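Local coordinates for carboxylesterase (Ferroplasma acidiphilum, PDB 3WJ2), which probably hydrolyses carboxylic esters, as an alpha/beta-hydrolase-fold carboxylesterase from an archaeon adapted to low pH, at residues N66-Y70 with I92-D96; N74-A78 with G145-R149; M176-Q180 with I304-L308. All coordinates share one frame; numbering follows the deposited sequence.

Interaction 1. Residues N66-Y70 with I92-D96; sequences NARMY and IETYD
D96 OD1 is gripped from opposite faces of its carboxylate plane, by R68 NH1 on one and Y70 OH on the other. The phenol gives the shorter bond, 2.6 Å from Y70 OH to D96 OD1; the salt bridge from R68 NH1 to D96 OD1 measures 2.9 Å, and the guanidinium stands almost upright on the carboxylate, their planes 83° apart. R68 also takes E93 end-on, one nitrogen to each oxygen: NH1 reaches OE1 at 3.1 Å from above the carboxylate plane, while NH2 meets OE2 on its syn side at 2.8 Å. E93 starts away from the strand, and a bend at chi2 (-56°) brings its carboxylate back to the arginine. I92 CG2 lies over one face of the guanidinium, 3.6 Å from R68 NH1, and I92 CD1 packs against N66 CB. Bonds from NH1 and NH2 to E93, from NH1 to D96 and from NE to D55, with I92 over one face, hold the guanidinium against rotation; its positive charge would probably keep these acids ionised. A water that donates to Y70 OH and I92 O links the tyrosine to the residue just before the turn, and R100 pairs with the other oxygen of D96. The salt-bridge network ties strand 63-71 to the type I turn E93-D96 leading into helix 96-106, joining sheet and helix in the N-terminal part of an alpha/beta-hydrolase fold.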
loop_
_atom_site.group_PDB
_atom_site.type_symbol
_atom_site.label_atom_id
_atom_site.label_comp_id
_atom_site.label_asym_id
_atom_site.label_seq_id
_atom_site.Cartn_x
_atom_site.Cartn_y
_atom_site.Cartn_z
ATOM N N ASN B 66 -34.151 -17.186 17.764
ATOM C CA ASN B 66 -33.852 -18.542 17.278
ATOM C C ASN B 66 -32.358 -18.827 17.373
ATOM O O ASN B 66 -31.514 -17.919 17.174
ATOM C CB ASN B 66 -34.263 -18.761 15.827
ATOM C CG ASN B 66 -35.758 -18.734 15.610
ATOM O OD1 ASN B 66 -36.279 -18.226 14.577
ATOM N ND2 ASN B 66 -36.448 -19.308 16.521
ATOM N N ALA B 67 -31.985 -20.086 17.648
ATOM C CA ALA B 67 -30.565 -20.560 17.584
ATOM C C ALA B 67 -30.514 -21.958 17.043
ATOM O O ALA B 67 -31.442 -22.756 17.329
ATOM C CB ALA B 67 -29.909 -20.514 18.873
ATOM N N ARG B 68 -29.538 -22.252 16.196
ATOM C CA ARG B 68 -29.350 -23.635 15.723
ATOM C C ARG B 68 -28.000 -24.126 16.144
ATOM O O ARG B 68 -26.961 -23.489 15.799
ATOM C CB ARG B 68 -29.580 -23.744 14.216
ATOM C CG ARG B 68 -29.360 -25.133 13.675
ATOM C CD ARG B 68 -29.803 -25.264 12.252
ATOM N NE ARG B 68 -31.277 -25.096 12.108
ATOM C CZ ARG B 68 -31.959 -24.808 10.990
ATOM N NH1 ARG B 68 -31.353 -24.605 9.781
ATOM N NH2 ARG B 68 -33.302 -24.682 11.081
ATOM N N MET B 69 -27.954 -25.300 16.780
ATOM C CA MET B 69 -26.749 -25.915 17.247
ATOM C C MET B 69 -26.320 -27.067 16.314
ATOM O O MET B 69 -27.164 -27.867 15.867
ATOM C CB MET B 69 -26.992 -26.487 18.637
ATOM C CG MET B 69 -25.820 -27.000 19.302
ATOM S SD MET B 69 -25.138 -28.568 18.775
ATOM C CE MET B 69 -26.456 -29.879 18.813
ATOM N N TYR B 70 -25.079 -27.014 15.844
ATOM C CA TYR B 70 -24.514 -28.021 14.899
ATOM C C TYR B 70 -23.413 -28.701 15.620
ATOM O O TYR B 70 -22.495 -28.011 16.182
ATOM C CB TYR B 70 -23.892 -27.332 13.679
ATOM C CG TYR B 70 -24.820 -26.460 12.905
ATOM C CD1 TYR B 70 -25.497 -26.944 11.776
ATOM C CD2 TYR B 70 -25.071 -25.092 13.296
ATOM C CE1 TYR B 70 -26.309 -26.127 11.057
ATOM C CE2 TYR B 70 -25.881 -24.298 12.620
ATOM C CZ TYR B 70 -26.529 -24.774 11.446
ATOM O OH TYR B 70 -27.329 -23.963 10.694
ATOM N N ILE B 92 -30.518 -17.941 9.977
ATOM C CA ILE B 92 -30.027 -19.237 10.183
ATOM C C ILE B 92 -30.061 -20.082 8.890
ATOM O O ILE B 92 -29.149 -20.818 8.612
ATOM C CB ILE B 92 -30.825 -19.911 11.336
ATOM C CG1 ILE B 92 -30.276 -19.438 12.667
ATOM C CG2 ILE B 92 -30.616 -21.396 11.274
ATOM C CD1 ILE B 92 -31.175 -19.724 13.888
ATOM N N GLU B 93 -31.151 -19.977 8.143
ATOM C CA GLU B 93 -31.248 -20.776 6.948
ATOM C C GLU B 93 -30.252 -20.352 5.909
ATOM O O GLU B 93 -29.643 -21.276 5.327
ATOM C CB GLU B 93 -32.671 -20.759 6.312
ATOM C CG GLU B 93 -33.776 -21.304 7.293
ATOM C CD GLU B 93 -33.542 -22.707 7.861
ATOM O OE1 GLU B 93 -32.787 -23.529 7.312
ATOM O OE2 GLU B 93 -34.091 -22.956 8.964
ATOM N N THR B 94 -29.989 -19.031 5.754
ATOM C CA THR B 94 -29.068 -18.689 4.667
ATOM C C THR B 94 -27.606 -19.069 5.057
ATOM O O THR B 94 -26.735 -19.239 4.185
ATOM C CB THR B 94 -29.121 -17.269 4.235
ATOM O OG1 THR B 94 -28.676 -16.393 5.316
ATOM C CG2 THR B 94 -30.528 -16.800 3.908
ATOM N N TYR B 95 -27.355 -19.131 6.385
ATOM C CA TYR B 95 -26.058 -19.532 6.867
ATOM C C TYR B 95 -25.933 -21.010 7.101
ATOM O O TYR B 95 -24.898 -21.413 7.550
ATOM C CB TYR B 95 -25.702 -18.698 8.230
ATOM C CG TYR B 95 -25.037 -17.375 7.779
ATOM C CD1 TYR B 95 -25.765 -16.397 7.143
ATOM C CD2 TYR B 95 -23.645 -17.179 8.045
ATOM C CE1 TYR B 95 -25.111 -15.149 6.680
ATOM C CE2 TYR B 95 -23.079 -15.984 7.620
ATOM C CZ TYR B 95 -23.761 -15.041 6.936
ATOM O OH TYR B 95 -23.149 -13.896 6.503
ATOM N N ASP B 96 -26.961 -21.826 6.843
ATOM C CA ASP B 96 -26.856 -23.153 7.324
ATOM C C ASP B 96 -25.728 -24.002 6.659
ATOM O O ASP B 96 -25.029 -24.771 7.343
ATOM C CB ASP B 96 -28.277 -23.772 7.031
ATOM C CG ASP B 96 -28.455 -25.157 7.688
ATOM O OD1 ASP B 96 -28.640 -25.276 8.931
ATOM O OD2 ASP B 96 -28.284 -26.138 6.886
HETATM O O HOH W 1 -27.029 -21.032 10.436
#

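Interaction 2. Residues N74-A78 with G145-R149; sequences NAKSA and GIEGR
K76 lays its side chain across that of E147 at about a right angle, carbon on carbon: K76 CG lies 3.5 Å from E147 CB, and CE also rests against that atom. With CG anti to the backbone N (chi1 -178°) and the chain extended beyond it, the lysine runs past G148, where CG comes unusually near, 3.4 Å from G148 CA. S77 OG lies 3.6 Å from the same G148 CA, so that G148 is enclosed by K76 and S77. The opposite charges stay apart, K76 NZ and E147 OE1 being 6.7 Å from each other. The carbonyl of the same lysine, K76 O, accepts G148 N at 2.7 Å, the donor standing above the carbonyl plane, and a weak second bond from E147 N. S77 turns OG beside its own backbone N (chi1 -66°), where it accepts R149 N at 2.9 Å. The next bond, A78 N to R149 O at 3.0 Å, passes into the sheet: here the loops entering strands 78-82 and 150-155 draw together, and these become parallel neighbours in the central sheet of the alpha/beta-hydrolase fold. A78 CB meets I146 CD1 at 3.8 Å, the apolar pair of the contact, and I146 continues onto K109 and I111 of strand 109-113. I146 CG2 instead approaches K76 O. R149 sends its guanidinium away from the loop 74-78 to the C-terminal residue, NH1 bonding L308 O, while K109 NZ holds A75 O and K141 NZ holds G148 O.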
loop_
_atom_site.group_PDB
_atom_site.type_symbol
_atom_site.label_atom_id
_atom_site.label_comp_id
_atom_site.label_asym_id
_atom_site.label_seq_id
_atom_site.Cartn_x
_atom_site.Cartn_y
_atom_site.Cartn_z
ATOM N N ASN B 74 -19.912 -34.846 19.119
ATOM C CA ASN B 74 -20.380 -34.771 20.516
ATOM C C ASN B 74 -19.490 -33.860 21.400
ATOM O O ASN B 74 -18.986 -34.230 22.442
ATOM C CB ASN B 74 -20.522 -36.205 21.122
ATOM C CG ASN B 74 -21.362 -36.236 22.428
ATOM O OD1 ASN B 74 -22.286 -35.442 22.624
ATOM N ND2 ASN B 74 -21.018 -37.161 23.326
ATOM N N ALA B 75 -19.226 -32.624 20.934
ATOM C CA ALA B 75 -18.183 -31.830 21.548
ATOM C C ALA B 75 -18.509 -31.247 22.888
ATOM O O ALA B 75 -19.658 -30.924 23.119
ATOM C CB ALA B 75 -17.906 -30.610 20.561
ATOM N N LYS B 76 -17.491 -31.057 23.712
ATOM C CA LYS B 76 -17.604 -30.494 25.046
ATOM C C LYS B 76 -17.787 -28.959 24.999
ATOM O O LYS B 76 -18.407 -28.326 25.882
ATOM C CB LYS B 76 -16.302 -30.770 25.794
ATOM C CG LYS B 76 -16.264 -30.282 27.232
ATOM C CD LYS B 76 -14.933 -30.584 28.004
ATOM C CE LYS B 76 -15.223 -30.766 29.541
ATOM N NZ LYS B 76 -14.110 -30.444 30.497
ATOM N N SER B 77 -17.149 -28.377 23.978
ATOM C CA SER B 77 -17.040 -26.853 23.931
ATOM C C SER B 77 -17.809 -26.317 22.702
ATOM O O SER B 77 -18.248 -27.104 21.820
ATOM C CB SER B 77 -15.572 -26.380 23.821
ATOM O OG SER B 77 -14.873 -26.718 25.018
ATOM N N ALA B 78 -18.010 -24.962 22.711
ATOM C CA ALA B 78 -18.859 -24.356 21.709
ATOM C C ALA B 78 -18.343 -23.023 21.256
ATOM O O ALA B 78 -17.736 -22.287 22.061
ATOM C CB ALA B 78 -20.292 -24.124 22.228
ATOM N N GLY B 145 -25.650 -28.882 26.702
ATOM C CA GLY B 145 -24.650 -29.980 26.673
ATOM C C GLY B 145 -23.213 -29.509 26.513
ATOM O O GLY B 145 -22.347 -30.244 26.033
ATOM N N ILE B 146 -22.958 -28.301 26.991
ATOM C CA ILE B 146 -21.647 -27.723 26.936
ATOM C C ILE B 146 -21.021 -27.928 28.292
ATOM O O ILE B 146 -21.455 -27.302 29.263
ATOM C CB ILE B 146 -21.698 -26.186 26.568
ATOM C CG1 ILE B 146 -22.370 -26.013 25.215
ATOM C CG2 ILE B 146 -20.285 -25.562 26.674
ATOM C CD1 ILE B 146 -22.945 -24.542 24.973
ATOM N N GLU B 147 -19.993 -28.774 28.333
ATOM C CA GLU B 147 -19.182 -29.007 29.527
ATOM C C GLU B 147 -17.920 -28.184 29.560
ATOM O O GLU B 147 -17.377 -27.934 30.650
ATOM C CB GLU B 147 -18.829 -30.528 29.652
ATOM C CG GLU B 147 -20.089 -31.421 29.753
ATOM C CD GLU B 147 -21.080 -30.923 30.817
ATOM O OE1 GLU B 147 -20.624 -30.636 31.945
ATOM O OE2 GLU B 147 -22.315 -30.789 30.536
ATOM N N GLY B 148 -17.442 -27.733 28.372
ATOM C CA GLY B 148 -16.165 -27.015 28.330
ATOM C C GLY B 148 -16.391 -25.524 28.136
ATOM O O GLY B 148 -17.257 -24.913 28.816
ATOM N N ARG B 149 -15.609 -24.962 27.218
ATOM C CA ARG B 149 -15.508 -23.480 27.098
ATOM C C ARG B 149 -16.356 -22.980 25.974
ATOM O O ARG B 149 -16.856 -23.775 25.170
ATOM C CB ARG B 149 -14.063 -23.013 26.850
ATOM C CG ARG B 149 -13.074 -23.386 28.004
ATOM C CD ARG B 149 -11.634 -22.756 27.917
ATOM N NE ARG B 149 -10.820 -22.992 29.129
ATOM C CZ ARG B 149 -9.929 -23.983 29.278
ATOM N NH1 ARG B 149 -9.743 -24.873 28.309
ATOM N NH2 ARG B 149 -9.212 -24.116 30.416
HETATM O O HOH W 2 -22.793 -32.798 24.301
#

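Interaction 3. Residues M176-Q180 with I304-L308; sequences MPAVQ and IPDYL
V179 sets one methyl over the face of the Y307 ring: CG2 lies 4.0 Å from the ring centroid and 23° off the normal, a CH-pi contact displaced toward the rim, with CD1 the nearest ring atom to it at 3.7 Å. The two side chains cross at about a right angle, and the valine touches with its stem as well as its methyls: V179 CB sits 3.8 Å from Y307 CB, and CG1, placed between the backbone N and the carbonyl carbon (chi1 62°), touches the same tyrosine carbon and reaches on toward L308 CD2. That leucine methyl is shared, since A178 CB packs against L308 CD2 at 3.8 Å. A178 CB also lies near Y307 O. No direct hydrogen bond spans the contact; instead one water donates to both A178 O, at 2.7 Å, and Y307 O, at 2.8 Å, satisfying two backbone carbonyls beside an otherwise apolar interface. Two backbone bonds within 304-308 brace the tail, Y307 N to I304 O at 3.0 Å and L308 N to P305 O. Farther out, D306 makes salt bridges to K298 and R302 of the second subunit, whose N295 packs on Y307. The opposing segment is anchored by backbone bonds of A178 with I150 and V179 with V152. Thus the C-terminal residues after helix 291-303 pack against the residues leading into strand 180-183, with I79 of strand 78-82 touching V179, I304 and L308, and I244 of strand 243-248 touching Y307.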
loop_
_atom_site.group_PDB
_atom_site.type_symbol
_atom_site.label_atom_id
_atom_site.label_comp_id
_atom_site.label_asym_id
_atom_site.label_seq_id
_atom_site.Cartn_x
_atom_site.Cartn_y
_atom_site.Cartn_z
ATOM N N MET B 176 -15.937 -13.742 30.322
ATOM C CA MET B 176 -15.553 -13.273 29.007
ATOM C C MET B 176 -15.542 -14.569 28.116
ATOM O O MET B 176 -15.227 -15.682 28.558
ATOM C CB MET B 176 -14.126 -12.549 29.144
ATOM C CG MET B 176 -14.126 -10.866 29.688
ATOM S SD MET B 176 -12.778 -10.532 28.521
ATOM C CE MET B 176 -13.981 -10.594 27.190
ATOM N N PRO B 177 -15.884 -14.428 26.807
ATOM C CA PRO B 177 -15.664 -15.578 25.907
ATOM C C PRO B 177 -14.220 -16.067 25.840
ATOM O O PRO B 177 -13.286 -15.268 26.108
ATOM C CB PRO B 177 -16.055 -15.005 24.539
ATOM C CG PRO B 177 -16.974 -13.840 24.848
ATOM C CD PRO B 177 -16.345 -13.225 26.074
ATOM N N ALA B 178 -14.024 -17.358 25.476
ATOM C CA ALA B 178 -12.719 -17.961 25.462
ATOM C C ALA B 178 -11.851 -17.459 24.286
ATOM O O ALA B 178 -10.652 -17.492 24.378
ATOM C CB ALA B 178 -12.868 -19.482 25.388
ATOM N N VAL B 179 -12.535 -17.059 23.196
ATOM C CA VAL B 179 -11.847 -16.632 21.976
ATOM C C VAL B 179 -12.861 -15.791 21.202
ATOM O O VAL B 179 -14.060 -15.988 21.438
ATOM C CB VAL B 179 -11.319 -17.817 21.201
ATOM C CG1 VAL B 179 -12.479 -18.804 20.714
ATOM C CG2 VAL B 179 -10.506 -17.239 19.955
ATOM N N GLN B 180 -12.343 -14.864 20.397
ATOM C CA GLN B 180 -13.161 -14.110 19.454
ATOM C C GLN B 180 -12.631 -14.395 18.101
ATOM O O GLN B 180 -11.492 -14.105 17.819
ATOM C CB GLN B 180 -13.227 -12.593 19.835
ATOM C CG GLN B 180 -11.818 -11.938 19.950
ATOM C CD GLN B 180 -11.905 -10.485 20.307
ATOM O OE1 GLN B 180 -12.719 -9.779 19.772
ATOM N NE2 GLN B 180 -11.002 -10.023 21.249
ATOM N N ILE B 304 -9.533 -23.400 15.949
ATOM C CA ILE B 304 -10.513 -23.041 17.003
ATOM C C ILE B 304 -10.522 -23.996 18.251
ATOM O O ILE B 304 -10.502 -23.478 19.391
ATOM C CB ILE B 304 -11.892 -22.890 16.433
ATOM C CG1 ILE B 304 -12.033 -21.573 15.643
ATOM C CG2 ILE B 304 -12.983 -22.974 17.560
ATOM C CD1 ILE B 304 -13.351 -21.466 14.860
ATOM N N PRO B 305 -10.476 -25.318 18.040
ATOM C CA PRO B 305 -10.563 -26.194 19.190
ATOM C C PRO B 305 -9.443 -25.979 20.187
ATOM O O PRO B 305 -9.704 -26.202 21.406
ATOM C CB PRO B 305 -10.607 -27.632 18.568
ATOM C CG PRO B 305 -10.207 -27.487 17.212
ATOM C CD PRO B 305 -10.466 -26.068 16.761
ATOM N N ASP B 306 -8.274 -25.477 19.779
ATOM C CA ASP B 306 -7.154 -25.187 20.721
ATOM C C ASP B 306 -7.445 -24.126 21.782
ATOM O O ASP B 306 -6.790 -24.038 22.838
ATOM C CB ASP B 306 -5.869 -24.839 19.947
ATOM C CG ASP B 306 -5.314 -26.071 19.193
ATOM O OD1 ASP B 306 -6.101 -26.887 18.678
ATOM O OD2 ASP B 306 -4.110 -26.204 19.279
ATOM N N TYR B 307 -8.405 -23.250 21.457
ATOM C CA TYR B 307 -8.805 -22.210 22.379
ATOM C C TYR B 307 -9.881 -22.649 23.396
ATOM O O TYR B 307 -10.209 -21.823 24.302
ATOM C CB TYR B 307 -9.344 -21.039 21.582
ATOM C CG TYR B 307 -8.324 -20.344 20.744
ATOM C CD1 TYR B 307 -7.628 -19.203 21.228
ATOM C CD2 TYR B 307 -8.022 -20.817 19.468
ATOM C CE1 TYR B 307 -6.679 -18.512 20.389
ATOM C CE2 TYR B 307 -7.049 -20.185 18.680
ATOM C CZ TYR B 307 -6.375 -19.043 19.136
ATOM O OH TYR B 307 -5.504 -18.465 18.274
ATOM N N LEU B 308 -10.421 -23.847 23.261
ATOM C CA LEU B 308 -11.640 -24.217 23.997
ATOM C C LEU B 308 -11.411 -25.361 25.039
ATOM O O LEU B 308 -10.233 -25.596 25.332
ATOM C CB LEU B 308 -12.699 -24.624 23.027
ATOM C CG LEU B 308 -13.143 -23.472 22.042
ATOM C CD1 LEU B 308 -14.227 -23.957 21.107
ATOM C CD2 LEU B 308 -13.581 -22.216 22.817
HETATM O O HOH W 3 -8.848 -19.458 24.929
#

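How the interactions relate
Interactions 2 and 3 adjoin, their centres 12 Å apart, and meet at the C-terminal residue: R149 NH1 probably hydrogen-bonds L308 O at 3.1 Å, and S77 CB packs on L308 CB at 3.5 Å. Together they gather the leading ends of the parallel strands 78-82, 150-155 and 180-183. Interaction 1 stands apart, its centre about 18 Å from that of interaction 2 and 20 Å from that of interaction 3, yet strand 63-71 runs from it toward the loop 74-78. A link to the probable nucleophile elbow around S156 runs through the turn of interaction 1, where Y95 OH hydrogen-bonds D155, the residue just before that serine.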